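Local coordinates for protein induced by osmotic stress (Scheffersomyces stipitis, PDB 5YWN) that reduces haloketones asymmetrically, probably using NADPH as hydride donor, as a member of the dihydroflavonol-4-reductase subfamily, at residues A[28-33]-A[49-54]; A[265-270]-A[292-297]; A[272-277]-A[317-322]. The protein carries 1 engineered substitution. All coordinates share one frame; numbering follows the deposited sequence.

In the fold
Interaction 1 lies on the cofactor side of the fold, at the edge of the parallel sheet; the other two lie in the C-terminal part, with centres 40 and 34 Å from it. Interactions 2 and 3 share helix 268-278, have centres 12 Å apart and touch directly, Phe266 and Thr270 packing on Phe318 while His292 probably hydrogen-bonds Asp273 and Lys277. Their chemistry follows their places. Main-chain hydrogen bonds dominate the partly buried strand pair, a capped helix start meets a polar and aromatic loop in the partly buried interaction 2, and the buried interaction 3 rests on apolar side chains, with no hydrogen bond across its segments.

Interaction 1: residues A[28-33]-A[49-54]; sequences KVVGSV and DFSYEV
Val29, Gly31 and Val33 make all five backbone hydrogen bonds from strand 28-33 to residues 49-54. Val29 N donates to Asp49 O at 3.1 Å, and Val29 O accepts from Ser51 N at 3.0 Å. Gly31 N then gives the shortest bond of the set, 2.8 Å to Ser51 O at an N-H...O angle of 163°. Glu53 closes the series, its N donating to Gly31 O and its O accepting from Val33 N. Val29 O is gripped a second time by a water that donates at 2.7 Å and also bonds Ser51 OG. The intervening Val30 and Ser32 use their backbone groups on strand 4-7, while Ser32 OG bonds Gly9 N. Glu53 is satisfied by Lys70 and His71.

On the face of Val29 and Val33, the Phe50 ring presents its edge to Val29 CG1, 3.6 Å from CD1. A first torsion of 176° swings this ring toward Gly31, whose N is 4.0 Å from Phe50 CE1. Leu42 of helix 36-46 also packs on Phe50, and an alanine here would probably take from Val29 and Leu42 the ring they share and open a gap beneath the helix. The parallel pair, its axes 26° apart, with helix 36-46 between them in sequence, is the beta-alpha-beta crossover of a Rossmann fold, and Val33 lies beside the NADP(+)-binding residues Thr11 and Lys38.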
# COMPACT_ATOMS: atom_id res chain seq x y z
N LYS A 28 -6.95 10.20 16.66
CA LYS A 28 -6.59 9.01 17.31
C LYS A 28 -6.65 7.83 16.35
O LYS A 28 -7.31 7.88 15.38
CB LYS A 28 -7.45 8.78 18.52
CG LYS A 28 -7.00 9.50 19.76
CD LYS A 28 -7.98 9.22 20.85
CE LYS A 28 -7.59 9.77 22.19
NZ LYS A 28 -8.36 10.97 22.53
N VAL A 29 -5.96 6.77 16.69
CA VAL A 29 -5.89 5.60 15.90
C VAL A 29 -6.18 4.33 16.67
O VAL A 29 -5.76 4.16 17.73
CB VAL A 29 -4.51 5.50 15.17
CG1 VAL A 29 -4.29 4.15 14.55
CG2 VAL A 29 -4.37 6.59 14.15
N VAL A 30 -6.87 3.42 16.03
CA VAL A 30 -6.99 2.08 16.51
C VAL A 30 -6.55 1.13 15.43
O VAL A 30 -7.10 1.12 14.38
CB VAL A 30 -8.45 1.78 16.88
CG1 VAL A 30 -8.63 0.42 17.47
CG2 VAL A 30 -9.04 2.86 17.75
N GLY A 31 -5.56 0.34 15.71
CA GLY A 31 -5.00 -0.56 14.76
C GLY A 31 -5.32 -2.01 14.99
O GLY A 31 -5.34 -2.43 16.09
N SER A 32 -5.58 -2.76 13.94
CA SER A 32 -5.66 -4.21 14.03
C SER A 32 -4.31 -4.93 13.84
O SER A 32 -3.55 -4.61 12.98
CB SER A 32 -6.74 -4.83 13.16
OG SER A 32 -6.38 -5.00 11.86
N VAL A 33 -4.08 -5.90 14.66
CA VAL A 33 -2.88 -6.69 14.61
C VAL A 33 -3.19 -8.17 14.78
O VAL A 33 -4.13 -8.50 15.37
CB VAL A 33 -1.89 -6.26 15.68
CG1 VAL A 33 -1.37 -4.87 15.46
CG2 VAL A 33 -2.43 -6.45 17.07
N ASP A 49 -2.08 8.00 21.88
CA ASP A 49 -3.19 8.18 20.97
C ASP A 49 -3.38 6.97 20.05
O ASP A 49 -4.19 6.96 19.19
CB ASP A 49 -3.06 9.48 20.21
CG ASP A 49 -3.44 10.68 21.03
OD1 ASP A 49 -4.03 10.52 22.11
OD2 ASP A 49 -3.16 11.79 20.59
N PHE A 50 -2.61 5.94 20.29
CA PHE A 50 -2.72 4.73 19.55
C PHE A 50 -3.19 3.57 20.40
O PHE A 50 -2.61 3.27 21.40
CB PHE A 50 -1.39 4.34 18.93
CG PHE A 50 -1.43 3.02 18.21
CD1 PHE A 50 -1.86 2.95 16.93
CD2 PHE A 50 -1.06 1.88 18.84
CE1 PHE A 50 -1.91 1.77 16.27
CE2 PHE A 50 -1.13 0.68 18.19
CZ PHE A 50 -1.55 0.62 16.89
N SER A 51 -4.19 2.88 19.94
CA SER A 51 -4.59 1.64 20.55
C SER A 51 -4.80 0.53 19.53
O SER A 51 -4.87 0.79 18.40
CB SER A 51 -5.75 1.83 21.50
OG SER A 51 -6.85 2.36 20.90
N TYR A 52 -4.81 -0.70 19.99
CA TYR A 52 -4.89 -1.84 19.12
C TYR A 52 -5.90 -2.89 19.56
O TYR A 52 -6.24 -2.97 20.71
CB TYR A 52 -3.51 -2.48 18.95
CG TYR A 52 -2.93 -3.10 20.19
CD1 TYR A 52 -2.26 -2.35 21.10
CD2 TYR A 52 -3.08 -4.41 20.45
CE1 TYR A 52 -1.75 -2.90 22.22
CE2 TYR A 52 -2.59 -4.96 21.56
CZ TYR A 52 -1.92 -4.19 22.43
OH TYR A 52 -1.45 -4.77 23.51
N GLU A 53 -6.35 -3.67 18.61
CA GLU A 53 -7.12 -4.85 18.86
C GLU A 53 -6.56 -6.00 18.05
O GLU A 53 -6.15 -5.82 16.94
CB GLU A 53 -8.60 -4.67 18.54
CG GLU A 53 -9.30 -3.63 19.34
CD GLU A 53 -9.36 -3.92 20.81
OE1 GLU A 53 -9.38 -5.07 21.19
OE2 GLU A 53 -9.38 -3.00 21.59
N VAL A 54 -6.60 -7.17 18.62
CA VAL A 54 -6.10 -8.33 17.96
C VAL A 54 -7.18 -9.01 17.16
O VAL A 54 -8.12 -9.47 17.69
CB VAL A 54 -5.56 -9.34 18.97
CG1 VAL A 54 -5.09 -10.58 18.30
CG2 VAL A 54 -4.46 -8.75 19.79
O HOH W 1 -6.92 5.03 20.05

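Interaction 2: residues A[265-270]-A[292-297]; sequences RFNGQT and HSDDFS
The Phe296 ring lies flat against Arg265, whose CB sits over one face, 3.9 Å from the ring centroid and 17° off its normal, a CH-pi contact. Farther out, the ring leans on the main chain of the short strand: Phe296 CZ comes within 3.5 Å of Phe266 C. Thr270 OG1 meets the ring differently, near its plane and at its edge, 3.9 Å from Phe296 CE2. Asn267 takes a steeper attitude, its amide plane turned 67° from the ring.

Beside the ring, Asp294 CB packs 3.7 Å from Asn267 ND2, with carboxylate and amide planes 34° apart. A first torsion that sets Asp294 CG between its backbone N and carbonyl carbon turns the carboxylate toward the helix start, where OD2 lies 2.9 Å from Thr270 OG1 in a probable hydrogen bond. The two side chains cross there at about a right angle. The same Thr270 OG1 accepts Asn267 N at 2.9 Å in a nearly straight bond, and Asn267 OD1 in return accepts Thr270 N at 3.1 Å, which makes a capping box. Gln269 touches Ser293 OG through CG, while its amide turns to Lys290, Asp273 and Val288.

The mix of contacts implies that the loop is held by its own Phe296 ring laid on Arg265 and the strand backbone, and by Asp294 at the helix start, and that the charged form of Asp294 is probably favoured by the nearby amino-terminal end of helix 268-278.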
# COMPACT_ATOMS: atom_id res chain seq x y z
N ARG A 265 8.29 6.29 -14.06
CA ARG A 265 9.00 5.11 -14.46
C ARG A 265 10.46 5.09 -14.07
O ARG A 265 11.09 6.08 -14.10
CB ARG A 265 8.88 4.89 -15.97
CG ARG A 265 7.86 3.83 -16.24
CD ARG A 265 7.49 3.66 -17.66
NE ARG A 265 6.09 3.49 -17.80
CZ ARG A 265 5.44 2.39 -17.54
NH1 ARG A 265 6.03 1.35 -17.08
NH2 ARG A 265 4.17 2.36 -17.76
N PHE A 266 10.91 3.91 -13.73
CA PHE A 266 12.26 3.63 -13.39
C PHE A 266 12.68 2.23 -13.82
O PHE A 266 11.88 1.38 -14.02
CB PHE A 266 12.44 3.72 -11.89
CG PHE A 266 11.79 2.62 -11.15
CD1 PHE A 266 10.47 2.66 -10.85
CD2 PHE A 266 12.50 1.54 -10.81
CE1 PHE A 266 9.87 1.66 -10.19
CE2 PHE A 266 11.92 0.51 -10.15
CZ PHE A 266 10.62 0.57 -9.83
N ASN A 267 13.98 2.05 -13.85
CA ASN A 267 14.61 0.76 -13.89
C ASN A 267 15.80 0.65 -12.95
O ASN A 267 16.08 1.54 -12.24
CB ASN A 267 14.93 0.29 -15.30
CG ASN A 267 16.03 1.08 -15.98
OD1 ASN A 267 16.84 1.68 -15.36
ND2 ASN A 267 16.03 1.04 -17.27
N GLY A 268 16.50 -0.45 -13.03
CA GLY A 268 17.67 -0.69 -12.25
C GLY A 268 18.78 0.33 -12.46
O GLY A 268 19.46 0.65 -11.58
N GLN A 269 18.94 0.80 -13.68
CA GLN A 269 19.88 1.86 -13.96
C GLN A 269 19.54 3.17 -13.29
O GLN A 269 20.37 3.78 -12.75
CB GLN A 269 20.10 2.05 -15.45
CG GLN A 269 21.29 2.89 -15.78
CD GLN A 269 22.59 2.25 -15.41
OE1 GLN A 269 22.93 1.23 -15.91
NE2 GLN A 269 23.29 2.86 -14.52
N THR A 270 18.26 3.52 -13.29
CA THR A 270 17.78 4.70 -12.63
C THR A 270 18.13 4.63 -11.13
O THR A 270 18.63 5.56 -10.59
CB THR A 270 16.24 4.81 -12.73
OG1 THR A 270 15.78 4.37 -13.98
CG2 THR A 270 15.82 6.23 -12.54
N HIS A 292 22.62 6.72 -17.04
CA HIS A 292 21.67 7.51 -17.80
C HIS A 292 21.33 6.97 -19.17
O HIS A 292 20.98 7.68 -20.02
CB HIS A 292 22.07 8.98 -17.81
CG HIS A 292 22.39 9.48 -16.45
ND1 HIS A 292 21.48 9.50 -15.44
CD2 HIS A 292 23.56 9.87 -15.90
CE1 HIS A 292 22.05 9.93 -14.34
NE2 HIS A 292 23.30 10.18 -14.60
N SER A 293 21.44 5.66 -19.33
CA SER A 293 20.99 4.95 -20.51
C SER A 293 19.52 4.60 -20.44
O SER A 293 19.01 4.10 -21.36
CB SER A 293 21.75 3.64 -20.72
OG SER A 293 21.49 2.73 -19.72
N ASP A 294 18.89 4.82 -19.31
CA ASP A 294 17.48 4.60 -19.18
C ASP A 294 16.73 5.66 -19.98
O ASP A 294 17.02 6.81 -19.88
CB ASP A 294 17.05 4.57 -17.72
CG ASP A 294 17.63 5.72 -16.89
OD1 ASP A 294 18.73 6.17 -17.19
OD2 ASP A 294 17.02 6.11 -15.91
N ASP A 295 15.82 5.24 -20.82
CA ASP A 295 15.02 6.14 -21.60
C ASP A 295 13.56 5.73 -21.56
O ASP A 295 13.22 4.74 -22.10
CB ASP A 295 15.56 6.17 -23.02
CG ASP A 295 14.71 6.93 -23.98
OD1 ASP A 295 13.70 7.46 -23.64
OD2 ASP A 295 15.07 6.99 -25.12
N PHE A 296 12.71 6.52 -20.95
CA PHE A 296 11.29 6.24 -20.86
C PHE A 296 10.35 7.07 -21.73
O PHE A 296 9.18 7.06 -21.53
CB PHE A 296 10.80 6.21 -19.41
CG PHE A 296 11.62 5.37 -18.53
CD1 PHE A 296 11.61 4.02 -18.65
CD2 PHE A 296 12.42 5.94 -17.59
CE1 PHE A 296 12.37 3.25 -17.84
CE2 PHE A 296 13.17 5.17 -16.79
CZ PHE A 296 13.16 3.83 -16.92
N SER A 297 10.91 7.77 -22.68
CA SER A 297 10.16 8.69 -23.50
C SER A 297 9.11 8.07 -24.42
O SER A 297 8.23 8.71 -24.82
CB SER A 297 11.06 9.67 -24.24
OG SER A 297 11.88 9.06 -25.13

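Interaction 3: residues A[272-277]-A[317-322]; sequences LDVVRK and DFETSV
Helix-to-helix packing joins Val274 of helix 268-278 to Val322 and Phe318 near the start of helix 318-332, the last helix of the chain. The axes of the two short segments approach to 9.9 Å and cross at -61°, so the contact is confined to a small patch. Val274 supplies most of it. Its CG1, set anti to the backbone N, presses on Val322 CG1 at 3.4 Å, closer than usual for two carbons. The other branch, CG2, points at the edge of the Phe318 ring and lies 4.0 Å from CE2. Glu319 flanks the same valine, its CG 4.0 Å from Val274 CG1, while its OE1 is bonded by Asn278 ND2, which also bonds Val274 O. Val275 adds a lighter touch, CG2 lying 4.0 Å from Val322 CG1, with the two side chains at about a right angle.

Within helix 318-332, Val322 CG2 stands 3.6 Å above one face of the Phe318 ring, whose further neighbours Phe235 and Phe196 link this patch to the two-stranded sheet. The helix starts with Asp317 as N-cap: its OD1 takes Thr320 N at 2.9 Å nearly along the C-O axis, and Thr320 OG1 at 2.7 Å from 41° above the carboxylate plane. Such crossed, apolar helix packing away from the cofactor is consistent with the smaller C-terminal region of extended short-chain dehydrogenases.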
# COMPACT_ATOMS: atom_id res chain seq x y z
N LEU A 272 20.49 2.69 -9.58
CA LEU A 272 21.92 2.72 -9.43
C LEU A 272 22.48 4.14 -9.57
O LEU A 272 23.30 4.55 -8.83
CB LEU A 272 22.54 1.85 -10.48
CG LEU A 272 22.90 0.42 -10.14
CD1 LEU A 272 23.58 -0.28 -11.28
CD2 LEU A 272 23.72 0.35 -8.89
N ASP A 273 21.99 4.87 -10.53
CA ASP A 273 22.45 6.19 -10.78
C ASP A 273 22.18 7.11 -9.59
O ASP A 273 22.98 7.89 -9.25
CB ASP A 273 21.87 6.76 -12.08
CG ASP A 273 22.44 6.08 -13.37
OD1 ASP A 273 23.47 5.46 -13.33
OD2 ASP A 273 21.83 6.21 -14.39
N VAL A 274 21.02 6.98 -9.00
CA VAL A 274 20.70 7.77 -7.85
C VAL A 274 21.57 7.44 -6.66
O VAL A 274 22.13 8.29 -6.10
CB VAL A 274 19.19 7.66 -7.54
CG1 VAL A 274 18.84 8.04 -6.12
CG2 VAL A 274 18.37 8.45 -8.54
N VAL A 275 21.68 6.20 -6.33
CA VAL A 275 22.41 5.78 -5.18
C VAL A 275 23.91 6.14 -5.24
O VAL A 275 24.45 6.61 -4.31
CB VAL A 275 22.21 4.28 -4.96
CG1 VAL A 275 23.10 3.76 -3.89
CG2 VAL A 275 20.78 4.00 -4.61
N ARG A 276 24.52 5.93 -6.39
CA ARG A 276 25.91 6.23 -6.56
C ARG A 276 26.27 7.71 -6.42
O ARG A 276 27.25 8.01 -5.83
CB ARG A 276 26.46 5.62 -7.85
CG ARG A 276 26.45 4.11 -7.93
CD ARG A 276 26.73 3.61 -9.33
NE ARG A 276 28.01 4.11 -9.75
CZ ARG A 276 29.16 3.59 -9.36
NH1 ARG A 276 29.18 2.50 -8.65
NH2 ARG A 276 30.27 4.16 -9.72
N LYS A 277 25.47 8.61 -6.96
CA LYS A 277 25.64 10.03 -6.78
C LYS A 277 25.44 10.52 -5.34
O LYS A 277 26.21 11.24 -4.85
CB LYS A 277 24.71 10.78 -7.69
CG LYS A 277 25.02 10.65 -9.16
CD LYS A 277 23.99 11.38 -9.99
CE LYS A 277 24.42 11.55 -11.43
NZ LYS A 277 24.38 10.31 -12.15
N ASP A 317 9.70 13.09 -5.68
CA ASP A 317 10.39 12.56 -6.83
C ASP A 317 11.18 11.30 -6.49
O ASP A 317 11.40 11.02 -5.39
CB ASP A 317 11.17 13.62 -7.57
CG ASP A 317 12.50 13.94 -6.96
OD1 ASP A 317 12.91 13.32 -6.02
OD2 ASP A 317 13.19 14.81 -7.49
N PHE A 318 11.56 10.57 -7.50
CA PHE A 318 12.15 9.26 -7.33
C PHE A 318 13.46 9.29 -6.55
O PHE A 318 13.68 8.52 -5.69
CB PHE A 318 12.35 8.62 -8.70
CG PHE A 318 13.12 7.35 -8.67
CD1 PHE A 318 12.50 6.19 -8.39
CD2 PHE A 318 14.43 7.33 -8.98
CE1 PHE A 318 13.20 5.02 -8.35
CE2 PHE A 318 15.14 6.17 -8.94
CZ PHE A 318 14.53 5.01 -8.63
N GLU A 319 14.30 10.24 -6.85
CA GLU A 319 15.55 10.40 -6.17
C GLU A 319 15.33 10.67 -4.68
O GLU A 319 15.97 10.12 -3.89
CB GLU A 319 16.35 11.51 -6.82
CG GLU A 319 17.63 11.84 -6.12
CD GLU A 319 18.69 12.54 -6.97
OE1 GLU A 319 19.67 12.93 -6.41
OE2 GLU A 319 18.56 12.68 -8.14
N THR A 320 14.40 11.52 -4.36
CA THR A 320 14.13 11.83 -2.99
C THR A 320 13.65 10.61 -2.22
O THR A 320 14.14 10.34 -1.16
CB THR A 320 13.21 13.05 -2.82
OG1 THR A 320 13.70 14.14 -3.56
CG2 THR A 320 13.15 13.48 -1.39
N SER A 321 12.73 9.86 -2.80
CA SER A 321 12.18 8.69 -2.16
C SER A 321 13.29 7.67 -1.92
O SER A 321 13.46 7.19 -0.87
CB SER A 321 11.05 8.11 -2.99
OG SER A 321 10.49 6.99 -2.40
N VAL A 322 14.07 7.43 -2.95
CA VAL A 322 15.20 6.54 -2.85
C VAL A 322 16.24 7.03 -1.83
O VAL A 322 16.61 6.29 -1.03
CB VAL A 322 15.84 6.35 -4.24
CG1 VAL A 322 17.22 5.77 -4.18
CG2 VAL A 322 14.97 5.45 -5.10